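Side-chain contacts in alpha-1,2-mannosidase (Bacteroides thetaiotaomicron, PDB 2WW2), which hydrolyses alpha-mannosidic linkages with inversion of anomeric configuration, as a calcium-dependent member of glycoside hydrolase family 92 from a human gut symbiont: residues G278-D281 with E282-R285; T327-F331 with W332-R336; L607-V610 with M611-Y615; K620-G624 with D625-G629; S632-Y635 with V636-M640. All blocks are in the same frame, centred on the assembly; numbering follows the deposited sequence.

Contact 1: G278-D281 with E282-R285; sequences GGTD and EQLR
Thr-280 and Gln-283 form a capping box at the N-terminus of helix 281-294. Gln-283 N donates to Thr-280 OG1 over 3.0 Å; chi1 of the threonine, 64°, places OG1 between its own backbone N and carbonyl carbon, where the amide can reach it. In the reverse direction Thr-280 N donates to Gln-283 OE1 at 2.9 Å, though OE1 is less surely placed; that oxygen also accepts from a bound glycerol, probably left from crystallisation. The glutamine runs extended past the threonine hydroxyl, its CG 3.2 Å from OG1.

Behind the box the helical ladder begins, with Leu-284 N on Thr-280 O and Arg-285 N on Asp-281 O (2.8 Å). The Arg-285 chain bends at chi3 and lays one guanidinium face over Asp-281 O, which sits toward its rim. In the guanidinium plane, Arg-285 NH2 makes a salt bridge of 2.9 Å to the anti lone pair of Glu-282 OE1, while Glu-282 OE2 and Arg-285 NE are both held by Ser-617. A leucine in place of Arg-285 would probably leave Glu-282 OE1 without its charged mate and Ser-617 OG without the donor NE. A water accepts from Arg-285 NH1 (3.3 Å) and donates to Asp-281 OD2 (2.9 Å).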
# COMPACT_ATOMS: atom_id res chain seq x y z
N GLY A 278 -25.70 -30.89 -0.32
CA GLY A 278 -24.62 -31.07 0.66
C GLY A 278 -23.78 -29.81 0.77
O GLY A 278 -22.61 -29.80 0.41
N GLY A 279 -24.40 -28.73 1.23
CA GLY A 279 -23.72 -27.45 1.39
C GLY A 279 -24.51 -26.67 2.43
O GLY A 279 -25.62 -27.07 2.79
N THR A 280 -23.95 -25.57 2.93
CA THR A 280 -24.68 -24.72 3.89
C THR A 280 -25.77 -23.90 3.17
O THR A 280 -25.72 -23.72 1.95
CB THR A 280 -23.75 -23.74 4.61
OG1 THR A 280 -23.20 -22.84 3.65
CG2 THR A 280 -22.58 -24.49 5.34
N ASP A 281 -26.76 -23.40 3.91
CA ASP A 281 -27.73 -22.48 3.30
C ASP A 281 -27.02 -21.29 2.66
O ASP A 281 -27.41 -20.81 1.60
CB ASP A 281 -28.73 -21.98 4.34
CG ASP A 281 -29.73 -23.04 4.74
OD1 ASP A 281 -29.85 -24.05 4.01
OD2 ASP A 281 -30.38 -22.86 5.78
N GLU A 282 -25.98 -20.81 3.31
CA GLU A 282 -25.26 -19.65 2.74
C GLU A 282 -24.63 -19.98 1.37
O GLU A 282 -24.70 -19.18 0.41
CB GLU A 282 -24.24 -19.14 3.75
CG GLU A 282 -23.26 -18.13 3.21
CD GLU A 282 -23.90 -16.80 2.84
OE1 GLU A 282 -25.08 -16.56 3.13
OE2 GLU A 282 -23.18 -15.98 2.22
N GLN A 283 -24.02 -21.16 1.27
CA GLN A 283 -23.46 -21.62 0.00
C GLN A 283 -24.53 -21.80 -1.08
O GLN A 283 -24.33 -21.43 -2.24
CB GLN A 283 -22.69 -22.93 0.22
CG GLN A 283 -21.37 -22.74 1.03
CD GLN A 283 -20.68 -24.06 1.36
OE1 GLN A 283 -21.34 -25.07 1.65
NE2 GLN A 283 -19.35 -24.06 1.34
N LEU A 284 -25.66 -22.41 -0.72
CA LEU A 284 -26.75 -22.59 -1.67
C LEU A 284 -27.28 -21.21 -2.14
O LEU A 284 -27.57 -21.00 -3.31
CB LEU A 284 -27.88 -23.41 -1.01
CG LEU A 284 -27.50 -24.88 -0.71
CD1 LEU A 284 -28.46 -25.58 0.25
CD2 LEU A 284 -27.45 -25.65 -2.02
N ARG A 285 -27.44 -20.28 -1.20
CA ARG A 285 -27.86 -18.92 -1.60
C ARG A 285 -26.86 -18.26 -2.54
O ARG A 285 -27.24 -17.62 -3.52
CB ARG A 285 -28.10 -18.05 -0.36
CG ARG A 285 -29.33 -18.55 0.42
CD ARG A 285 -29.70 -17.61 1.53
NE ARG A 285 -28.59 -17.38 2.43
CZ ARG A 285 -28.56 -17.78 3.70
NH1 ARG A 285 -29.60 -18.44 4.22
NH2 ARG A 285 -27.49 -17.52 4.45
O HOH W 1 -30.00 -20.20 6.98

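Contact 2: T327-F331 with W332-R336; sequences TDNGF and WDTFR
Thr-334 OG1 donates to Asn-329 OD1 over 2.8 Å, and this is the tight part of the contact, with Asn-329 buried. The hydroxyl, set between backbone N and carbonyl carbon by a chi1 of 62°, comes from above the amide plane, 51° out of it, and His-339 NE2 shares the same oxygen. Asn-329 ND2 turns back to Asp-328 O at 3.1 Å, close to its own amide plane, so both ends of the amide are gripped. Thr-334 OG1 also sits at the edge of the Phe-331 ring, 3.7 Å from CD1. An alanine instead of Asn-329 is likely to leave the Thr-334 hydroxyl and His-339 without their shared acceptor.

Farther along, Phe-331 O lies at the edge of the Phe-335 ring, 3.2 Å from CD2. The looser side is that of Asp-333, partly exposed; in the conformer described, one of two, its carboxylate reaches Gln-585 and a glycerol, so these partners are less certain.

Gly-330 O takes both Asp-333 N (2.8 Å) and Thr-334 N (3.0 Å). The whole is a strand-to-helix junction: a G1 beta bulge at Asp-328 and Asn-329 opposite Ala-371, then Gly-330 as N-cap of a short helix.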
# COMPACT_ATOMS: atom_id res chain seq x y z
N THR A 327 -29.88 -9.07 -27.21
CA THR A 327 -29.04 -7.90 -27.01
C THR A 327 -28.70 -7.70 -25.54
O THR A 327 -28.99 -8.56 -24.72
CB THR A 327 -29.71 -6.64 -27.59
OG1 THR A 327 -28.74 -5.58 -27.55
CG2 THR A 327 -30.94 -6.25 -26.74
N ASP A 328 -28.08 -6.56 -25.24
CA ASP A 328 -27.63 -6.22 -23.90
C ASP A 328 -26.56 -7.16 -23.39
O ASP A 328 -26.77 -7.96 -22.47
CB ASP A 328 -28.82 -6.12 -22.95
CG ASP A 328 -29.66 -4.90 -23.27
OD1 ASP A 328 -29.05 -3.83 -23.49
OD2 ASP A 328 -30.90 -5.03 -23.34
N ASN A 329 -25.38 -7.06 -24.00
CA ASN A 329 -24.29 -7.94 -23.64
C ASN A 329 -23.00 -7.30 -24.07
O ASN A 329 -22.93 -6.78 -25.17
CB ASN A 329 -24.42 -9.26 -24.42
CG ASN A 329 -24.23 -10.43 -23.54
OD1 ASN A 329 -23.52 -11.39 -23.87
ND2 ASN A 329 -24.87 -10.38 -22.37
N GLY A 330 -21.99 -7.35 -23.20
CA GLY A 330 -20.60 -7.09 -23.60
C GLY A 330 -19.84 -8.40 -23.69
O GLY A 330 -19.43 -8.98 -22.67
N PHE A 331 -19.63 -8.88 -24.91
CA PHE A 331 -18.97 -10.15 -25.10
C PHE A 331 -17.57 -10.18 -24.47
O PHE A 331 -17.11 -11.24 -24.08
CB PHE A 331 -18.87 -10.51 -26.58
CG PHE A 331 -20.21 -10.75 -27.24
CD1 PHE A 331 -21.32 -11.18 -26.51
CD2 PHE A 331 -20.34 -10.59 -28.62
CE1 PHE A 331 -22.53 -11.41 -27.13
CE2 PHE A 331 -21.58 -10.84 -29.27
CZ PHE A 331 -22.66 -11.24 -28.52
N TRP A 332 -16.91 -9.02 -24.39
CA TRP A 332 -15.59 -8.93 -23.76
C TRP A 332 -15.65 -9.53 -22.37
O TRP A 332 -14.70 -10.14 -21.87
CB TRP A 332 -15.11 -7.47 -23.69
CG TRP A 332 -13.77 -7.35 -23.04
CD1 TRP A 332 -12.55 -7.69 -23.58
CD2 TRP A 332 -13.50 -6.90 -21.71
NE1 TRP A 332 -11.54 -7.44 -22.68
CE2 TRP A 332 -12.10 -6.95 -21.52
CE3 TRP A 332 -14.32 -6.44 -20.67
CZ2 TRP A 332 -11.49 -6.57 -20.31
CZ3 TRP A 332 -13.72 -6.06 -19.47
CH2 TRP A 332 -12.32 -6.13 -19.30
N ASP A 333 -16.79 -9.35 -21.72
CA ASP A 333 -17.00 -9.94 -20.39
C ASP A 333 -17.58 -11.35 -20.49
O ASP A 333 -17.08 -12.30 -19.84
CB ASP A 333 -17.98 -9.10 -19.57
CG ASP A 333 -17.29 -8.02 -18.77
OD1 ASP A 333 -16.28 -8.30 -18.08
OD2 ASP A 333 -17.77 -6.89 -18.82
N THR A 334 -18.64 -11.49 -21.27
CA THR A 334 -19.46 -12.71 -21.18
C THR A 334 -18.93 -13.93 -21.97
O THR A 334 -19.43 -15.02 -21.79
CB THR A 334 -20.93 -12.41 -21.57
OG1 THR A 334 -20.98 -11.96 -22.93
CG2 THR A 334 -21.52 -11.34 -20.63
N PHE A 335 -17.93 -13.76 -22.84
CA PHE A 335 -17.40 -14.93 -23.56
C PHE A 335 -16.67 -15.89 -22.61
O PHE A 335 -16.54 -17.08 -22.90
CB PHE A 335 -16.44 -14.52 -24.69
CG PHE A 335 -14.99 -14.36 -24.25
CD1 PHE A 335 -14.15 -15.46 -24.13
CD2 PHE A 335 -14.45 -13.09 -24.03
CE1 PHE A 335 -12.81 -15.31 -23.75
CE2 PHE A 335 -13.10 -12.94 -23.66
CZ PHE A 335 -12.29 -14.05 -23.51
N ARG A 336 -16.18 -15.36 -21.50
CA ARG A 336 -15.26 -16.10 -20.63
C ARG A 336 -15.94 -17.27 -19.91
O ARG A 336 -15.36 -18.36 -19.80
CB ARG A 336 -14.56 -15.15 -19.61
CG ARG A 336 -13.71 -14.05 -20.31
CD ARG A 336 -13.31 -12.85 -19.43
NE ARG A 336 -12.99 -11.69 -20.28
CZ ARG A 336 -11.79 -11.44 -20.80
NH1 ARG A 336 -10.78 -12.27 -20.56
NH2 ARG A 336 -11.59 -10.37 -21.57

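Contact 3: L607-V610 with M611-Y615; sequences LRNV and MDKLY
Val-610 and Leu-614 meet one turn apart, Val-610 CG1 lying 3.9 Å from Leu-614 CD1. The same methyl approaches the ring of Tyr-615, 4.3 Å from CE2. Leu-607 and Met-611 continue the apolar strip; their modelled methyl contact is too short to be trusted. Trp-634 covers Leu-607 and Val-610 from helix 632-640.

Outward, the ladder ends with Leu-614 N on Val-610 O at 2.9 Å. Asn-609, CG anti to its N (chi1 -159°), swings OD1 toward the next turn. There it accepts from Lys-613 NZ at 2.7 Å, in the amide plane and on a lone pair, at the end of an extended lysine chain. Glu-571 forms a salt bridge with the same NZ.

On the other polar flank Arg-608 folds at chi2 and chi3. Its NE donates to a water at 2.8 Å that also lies 2.7 Å from Arg-608 O, one of several acceptors it could serve; NH2 donates to a second water, near Asp-612 OD1, and Asn-679 and Ser-656 take NH1. Tyr-557 of the second subunit packs on Leu-614. Apolar on one side and polar on the other, these are the last two turns of an amphipathic helix in the GH92 catalytic domain.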
# COMPACT_ATOMS: atom_id res chain seq x y z
N LEU A 607 -8.63 -21.95 -5.24
CA LEU A 607 -10.00 -21.86 -5.69
C LEU A 607 -10.95 -21.96 -4.49
O LEU A 607 -11.85 -21.13 -4.31
CB LEU A 607 -10.24 -23.00 -6.67
CG LEU A 607 -11.49 -23.00 -7.52
CD1 LEU A 607 -12.65 -23.35 -6.62
CD2 LEU A 607 -11.68 -21.63 -8.23
N ARG A 608 -10.77 -22.99 -3.67
CA ARG A 608 -11.65 -23.13 -2.52
C ARG A 608 -11.50 -21.95 -1.55
O ARG A 608 -12.47 -21.49 -0.97
CB ARG A 608 -11.44 -24.49 -1.84
CG ARG A 608 -11.81 -25.67 -2.78
CD ARG A 608 -13.32 -25.75 -2.98
NE ARG A 608 -13.98 -26.00 -1.69
CZ ARG A 608 -14.05 -27.20 -1.12
NH1 ARG A 608 -13.55 -28.27 -1.74
NH2 ARG A 608 -14.63 -27.36 0.06
N ASN A 609 -10.29 -21.44 -1.42
CA ASN A 609 -10.05 -20.28 -0.55
C ASN A 609 -10.82 -19.04 -1.07
O ASN A 609 -11.52 -18.36 -0.31
CB ASN A 609 -8.55 -20.02 -0.46
CG ASN A 609 -8.16 -19.21 0.74
OD1 ASN A 609 -8.72 -19.35 1.83
ND2 ASN A 609 -7.16 -18.35 0.56
N VAL A 610 -10.72 -18.78 -2.37
CA VAL A 610 -11.46 -17.67 -2.99
C VAL A 610 -12.99 -17.82 -2.81
O VAL A 610 -13.68 -16.89 -2.43
CB VAL A 610 -11.09 -17.50 -4.49
CG1 VAL A 610 -12.11 -16.60 -5.20
CG2 VAL A 610 -9.66 -16.91 -4.64
N MET A 611 -13.52 -19.01 -3.07
CA MET A 611 -14.96 -19.22 -2.93
C MET A 611 -15.42 -18.95 -1.50
O MET A 611 -16.49 -18.37 -1.30
CB MET A 611 -15.37 -20.63 -3.39
CG MET A 611 -15.21 -20.84 -4.90
SD MET A 611 -16.18 -22.19 -5.60
CE MET A 611 -15.22 -23.65 -5.18
N ASP A 612 -14.61 -19.34 -0.53
CA ASP A 612 -14.96 -19.13 0.88
C ASP A 612 -14.80 -17.67 1.29
O ASP A 612 -15.59 -17.15 2.07
CB ASP A 612 -14.08 -20.00 1.79
CG ASP A 612 -14.47 -21.48 1.79
OD1 ASP A 612 -15.55 -21.86 1.28
OD2 ASP A 612 -13.67 -22.29 2.31
N LYS A 613 -13.76 -17.01 0.80
CA LYS A 613 -13.40 -15.69 1.36
C LYS A 613 -13.91 -14.47 0.61
O LYS A 613 -14.06 -13.41 1.22
CB LYS A 613 -11.89 -15.61 1.57
CG LYS A 613 -11.50 -16.39 2.82
CD LYS A 613 -10.11 -16.92 2.78
CE LYS A 613 -9.81 -17.52 4.18
NZ LYS A 613 -8.45 -18.06 4.23
N LEU A 614 -14.19 -14.61 -0.68
CA LEU A 614 -14.57 -13.46 -1.50
C LEU A 614 -16.04 -13.42 -1.92
O LEU A 614 -16.42 -12.60 -2.77
CB LEU A 614 -13.70 -13.42 -2.75
CG LEU A 614 -12.21 -13.21 -2.47
CD1 LEU A 614 -11.51 -12.98 -3.78
CD2 LEU A 614 -11.98 -12.01 -1.51
N TYR A 615 -16.85 -14.29 -1.32
CA TYR A 615 -18.27 -14.35 -1.66
C TYR A 615 -19.16 -14.52 -0.44
O TYR A 615 -18.80 -15.21 0.53
CB TYR A 615 -18.57 -15.54 -2.60
CG TYR A 615 -18.04 -15.37 -3.99
CD1 TYR A 615 -18.81 -14.75 -4.97
CD2 TYR A 615 -16.76 -15.80 -4.33
CE1 TYR A 615 -18.32 -14.59 -6.25
CE2 TYR A 615 -16.26 -15.64 -5.59
CZ TYR A 615 -17.03 -15.03 -6.55
OH TYR A 615 -16.52 -14.87 -7.83
O HOH W 2 -14.34 -23.42 -0.80
O HOH W 3 -15.71 -24.98 1.48

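Contact 4: K620-G624 with D625-G629; sequences KGYCG and DEDNG. With NA (sodium ion), chain F.
Tyr-622 meets Gly-629 and Asp-627 in two quite different ways, and the three residues fold a sodium-binding loop built round a type I beta turn, Gly-624 to Asp-627. Gly-629 CA stands over the face of the tyrosine ring in a CH-pi contact, 3.6 Å from the centroid and only 3° off the normal. The positive phi of Gly-629 suits a residue without a side chain, since a CB would be jammed against the preceding carbonyl.

Asp-627 comes to the ring's edge instead, OD2 lying 3.5 Å from Tyr-622 CD1, with the carboxylate and ring planes 63° apart. Its CG is anti to the backbone N (chi1 -171°), which carries the carboxylate across toward the tyrosine. There OD1 accepts from Gly-629 N at 3.0 Å, the N-H coming from above the carboxylate plane and closing an Asx turn that holds the glycine against the ring face. OD2 is fixed by Thr-631 OG1 and by a water at 2.7 Å, and that water accepts from Gly-624 N, so the carboxylate ties both arms of the loop together.

The beta turn closes with Asp-627 N on Gly-624 O. Carbonyls rather than side chains then bind the sodium: Tyr-622 O, Gly-624 O and Asp-627 O, joined by Ser-19 O and two waters to make six ligands. One of these waters donates to Cys-623 O, which Asn-555 of the second subunit also reaches, and the other donates to Asp-625 O. Of the three carbonyls in the loop, Asp-627 O lies nearest the sodium, at 2.3 Å, with Gly-624 O at 2.4 Å.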
# COMPACT_ATOMS: atom_id res chain seq x y z
N LYS A 620 -23.36 -7.18 0.36
CA LYS A 620 -21.95 -6.98 -0.05
C LYS A 620 -21.28 -8.26 -0.52
O LYS A 620 -20.08 -8.45 -0.30
CB LYS A 620 -21.15 -6.36 1.10
CG LYS A 620 -21.77 -5.05 1.57
CD LYS A 620 -21.08 -4.49 2.80
CE LYS A 620 -21.91 -3.35 3.37
NZ LYS A 620 -21.22 -2.70 4.51
N GLY A 621 -22.06 -9.12 -1.20
CA GLY A 621 -21.65 -10.50 -1.47
C GLY A 621 -20.62 -10.77 -2.56
O GLY A 621 -20.09 -11.89 -2.64
N TYR A 622 -20.35 -9.79 -3.41
CA TYR A 622 -19.22 -9.87 -4.35
C TYR A 622 -18.07 -9.07 -3.73
O TYR A 622 -17.87 -7.89 -4.05
CB TYR A 622 -19.60 -9.29 -5.72
CG TYR A 622 -20.55 -10.17 -6.51
CD1 TYR A 622 -20.08 -11.27 -7.22
CD2 TYR A 622 -21.93 -9.91 -6.56
CE1 TYR A 622 -20.93 -12.10 -7.95
CE2 TYR A 622 -22.80 -10.73 -7.29
CZ TYR A 622 -22.28 -11.83 -7.98
OH TYR A 622 -23.11 -12.66 -8.71
N CYS A 623 -17.37 -9.71 -2.78
CA CYS A 623 -16.45 -9.01 -1.87
C CYS A 623 -15.22 -8.41 -2.52
O CYS A 623 -14.75 -7.35 -2.08
CB CYS A 623 -16.00 -9.92 -0.71
SG CYS A 623 -17.36 -10.72 0.16
N GLY A 624 -14.68 -9.08 -3.54
CA GLY A 624 -13.50 -8.57 -4.24
C GLY A 624 -13.66 -7.10 -4.64
O GLY A 624 -14.66 -6.71 -5.26
N ASP A 625 -12.66 -6.27 -4.29
CA ASP A 625 -12.66 -4.86 -4.68
C ASP A 625 -12.83 -4.71 -6.19
O ASP A 625 -13.38 -3.73 -6.69
CB ASP A 625 -11.34 -4.20 -4.27
CG ASP A 625 -11.28 -3.89 -2.79
OD1 ASP A 625 -12.35 -3.84 -2.12
OD2 ASP A 625 -10.14 -3.68 -2.30
N GLU A 626 -12.35 -5.71 -6.92
CA GLU A 626 -12.41 -5.66 -8.37
C GLU A 626 -13.57 -6.45 -8.92
O GLU A 626 -13.71 -6.60 -10.13
CB GLU A 626 -11.17 -6.31 -8.91
CG GLU A 626 -10.73 -5.76 -10.17
CD GLU A 626 -9.59 -4.86 -9.94
OE1 GLU A 626 -9.61 -4.19 -8.88
OE2 GLU A 626 -8.67 -4.85 -10.79
N ASP A 627 -14.40 -7.00 -8.05
CA ASP A 627 -15.51 -7.83 -8.48
C ASP A 627 -16.81 -7.05 -8.35
O ASP A 627 -17.27 -6.76 -7.24
CB ASP A 627 -15.58 -9.11 -7.67
CG ASP A 627 -16.59 -10.12 -8.23
OD1 ASP A 627 -17.35 -9.78 -9.18
OD2 ASP A 627 -16.61 -11.26 -7.72
N ASN A 628 -17.37 -6.70 -9.50
CA ASN A 628 -18.60 -5.94 -9.53
C ASN A 628 -19.77 -6.78 -10.03
O ASN A 628 -20.72 -6.27 -10.62
CB ASN A 628 -18.40 -4.71 -10.42
CG ASN A 628 -17.24 -3.85 -9.92
OD1 ASN A 628 -16.21 -3.68 -10.60
ND2 ASN A 628 -17.38 -3.37 -8.69
N GLY A 629 -19.70 -8.09 -9.78
CA GLY A 629 -20.79 -8.99 -10.16
C GLY A 629 -20.44 -9.84 -11.36
O GLY A 629 -21.11 -10.85 -11.61
NA NA F . -16.92 -5.88 -5.09
O HOH W 4 -16.35 -5.21 -2.85
O HOH W 5 -15.60 -11.32 -5.20
O HOH W 6 -16.05 -3.83 -6.26

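Contact 5: S632-Y635 with V636-M640; sequences SAWY and VFSAM
Ser-638 doubles the helical bond to Trp-634: both Ser-638 N and Ser-638 OG donate to Trp-634 O within helix 632-640, the hydroxyl at 2.9 Å. The two donors arrive from opposite faces of the carbonyl plane, so one oxygen is gripped twice. Chi1 of the serine, -65°, puts OG anti to its own carbonyl carbon and turns it back along the helix. The same hydroxyl is hydrogen-bonded to Tyr-592 OH, giving a buried polar atom a second partner.

That position also sets Ser-638 OG squarely above the indole of Trp-634, 3.5 Å over the plane, and Ser-638 CB makes a CH-pi contact to the six-membered ring, 4.2 Å from its centroid. Trp-634 is itself kept from turning: NE1 donates to Gln-588 O, and His-582 meets the indole edge-to-face.

The backbone ladder is regular round these side chains, with Ala-639 N on Tyr-635 O at 2.8 Å and Phe-637 N on Ala-633 O at 2.9 Å. Phe-637 CD2 lies close to that second carbonyl, 3.5 Å from Ala-633 O. At the start of the helix Ser-632 OG is tied to Thr-294 OG1. Val-636 and Ala-639 turn to Phe-287 of helix 281-294, and Val-636 and Phe-637 also meet Leu-341 of helix 338-345; with helix 600-613 as a further neighbour, the helix is buried among three others of the catalytic domain. Within the helix, Tyr-635 CE2 lies 4.4 Å from Ala-639 CB.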
# COMPACT_ATOMS: atom_id res chain seq x y z
N SER A 632 -20.20 -13.93 -11.63
CA SER A 632 -21.34 -14.84 -11.35
C SER A 632 -21.17 -16.24 -11.99
O SER A 632 -21.29 -17.25 -11.32
CB SER A 632 -22.67 -14.20 -11.76
OG SER A 632 -22.78 -14.07 -13.18
N ALA A 633 -20.84 -16.30 -13.27
CA ALA A 633 -20.66 -17.58 -13.95
C ALA A 633 -19.38 -18.28 -13.49
O ALA A 633 -19.31 -19.53 -13.43
CB ALA A 633 -20.64 -17.37 -15.47
N TRP A 634 -18.37 -17.47 -13.17
CA TRP A 634 -17.13 -17.99 -12.63
C TRP A 634 -17.44 -18.77 -11.34
O TRP A 634 -16.93 -19.88 -11.11
CB TRP A 634 -16.16 -16.83 -12.33
CG TRP A 634 -14.80 -17.27 -11.87
CD1 TRP A 634 -13.67 -17.38 -12.63
CD2 TRP A 634 -14.42 -17.64 -10.53
NE1 TRP A 634 -12.61 -17.80 -11.86
CE2 TRP A 634 -13.05 -17.96 -10.57
CE3 TRP A 634 -15.10 -17.71 -9.31
CZ2 TRP A 634 -12.34 -18.36 -9.42
CZ3 TRP A 634 -14.41 -18.13 -8.19
CH2 TRP A 634 -13.04 -18.44 -8.25
N TYR A 635 -18.31 -18.22 -10.52
CA TYR A 635 -18.64 -18.89 -9.26
C TYR A 635 -19.43 -20.17 -9.52
O TYR A 635 -19.19 -21.21 -8.90
CB TYR A 635 -19.41 -17.95 -8.34
CG TYR A 635 -19.71 -18.54 -6.96
CD1 TYR A 635 -18.87 -18.26 -5.86
CD2 TYR A 635 -20.79 -19.37 -6.76
CE1 TYR A 635 -19.13 -18.80 -4.60
CE2 TYR A 635 -21.05 -19.92 -5.49
CZ TYR A 635 -20.22 -19.63 -4.43
OH TYR A 635 -20.49 -20.14 -3.20
N VAL A 636 -20.38 -20.12 -10.45
CA VAL A 636 -21.19 -21.32 -10.76
C VAL A 636 -20.30 -22.46 -11.25
O VAL A 636 -20.34 -23.56 -10.71
CB VAL A 636 -22.31 -21.00 -11.77
CG1 VAL A 636 -23.00 -22.28 -12.23
CG2 VAL A 636 -23.33 -20.07 -11.12
N PHE A 637 -19.51 -22.20 -12.28
CA PHE A 637 -18.57 -23.21 -12.75
C PHE A 637 -17.67 -23.69 -11.60
O PHE A 637 -17.56 -24.89 -11.37
CB PHE A 637 -17.70 -22.62 -13.86
CG PHE A 637 -18.24 -22.87 -15.24
CD1 PHE A 637 -18.35 -24.17 -15.73
CD2 PHE A 637 -18.64 -21.81 -16.05
CE1 PHE A 637 -18.86 -24.41 -17.02
CE2 PHE A 637 -19.15 -22.04 -17.33
CZ PHE A 637 -19.24 -23.33 -17.82
N SER A 638 -17.01 -22.77 -10.91
CA SER A 638 -16.03 -23.16 -9.89
C SER A 638 -16.65 -24.01 -8.78
O SER A 638 -16.03 -24.98 -8.32
CB SER A 638 -15.30 -21.94 -9.31
OG SER A 638 -14.51 -21.33 -10.33
N ALA A 639 -17.86 -23.67 -8.36
CA ALA A 639 -18.58 -24.51 -7.39
C ALA A 639 -18.87 -25.93 -7.90
O ALA A 639 -18.87 -26.90 -7.13
CB ALA A 639 -19.90 -23.85 -6.96
N MET A 640 -19.15 -26.04 -9.19
CA MET A 640 -19.38 -27.35 -9.80
C MET A 640 -18.09 -28.16 -9.88
O MET A 640 -18.10 -29.39 -9.92
CB MET A 640 -19.99 -27.19 -11.21
CG MET A 640 -21.45 -26.68 -11.23
SD MET A 640 -22.23 -26.83 -12.85
CE MET A 640 -21.17 -25.86 -13.92

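Overall arrangement
All five contacts fall within the GH92 catalytic domain, in series along the chain from contact 1 to contact 5. Contacts 3, 4 and 5 are successive pieces: the end of helix 600-613, the sodium-binding loop after it, and helix 632-640. Their centres lie about 11 to 14 Å apart and all three touch, Leu-614 O and Cys-623 N probably sharing a hydrogen bond. Contact 1, on helix 281-294, touches contact 5 by packing alone, Gln-283 O against Tyr-635 OH. Contact 2 stands apart, about 17 Å from contact 5 between centres and closer to the middle of the chain. Contacts 3 and 4 also face the second subunit, so sodium loop and helix end share that interface.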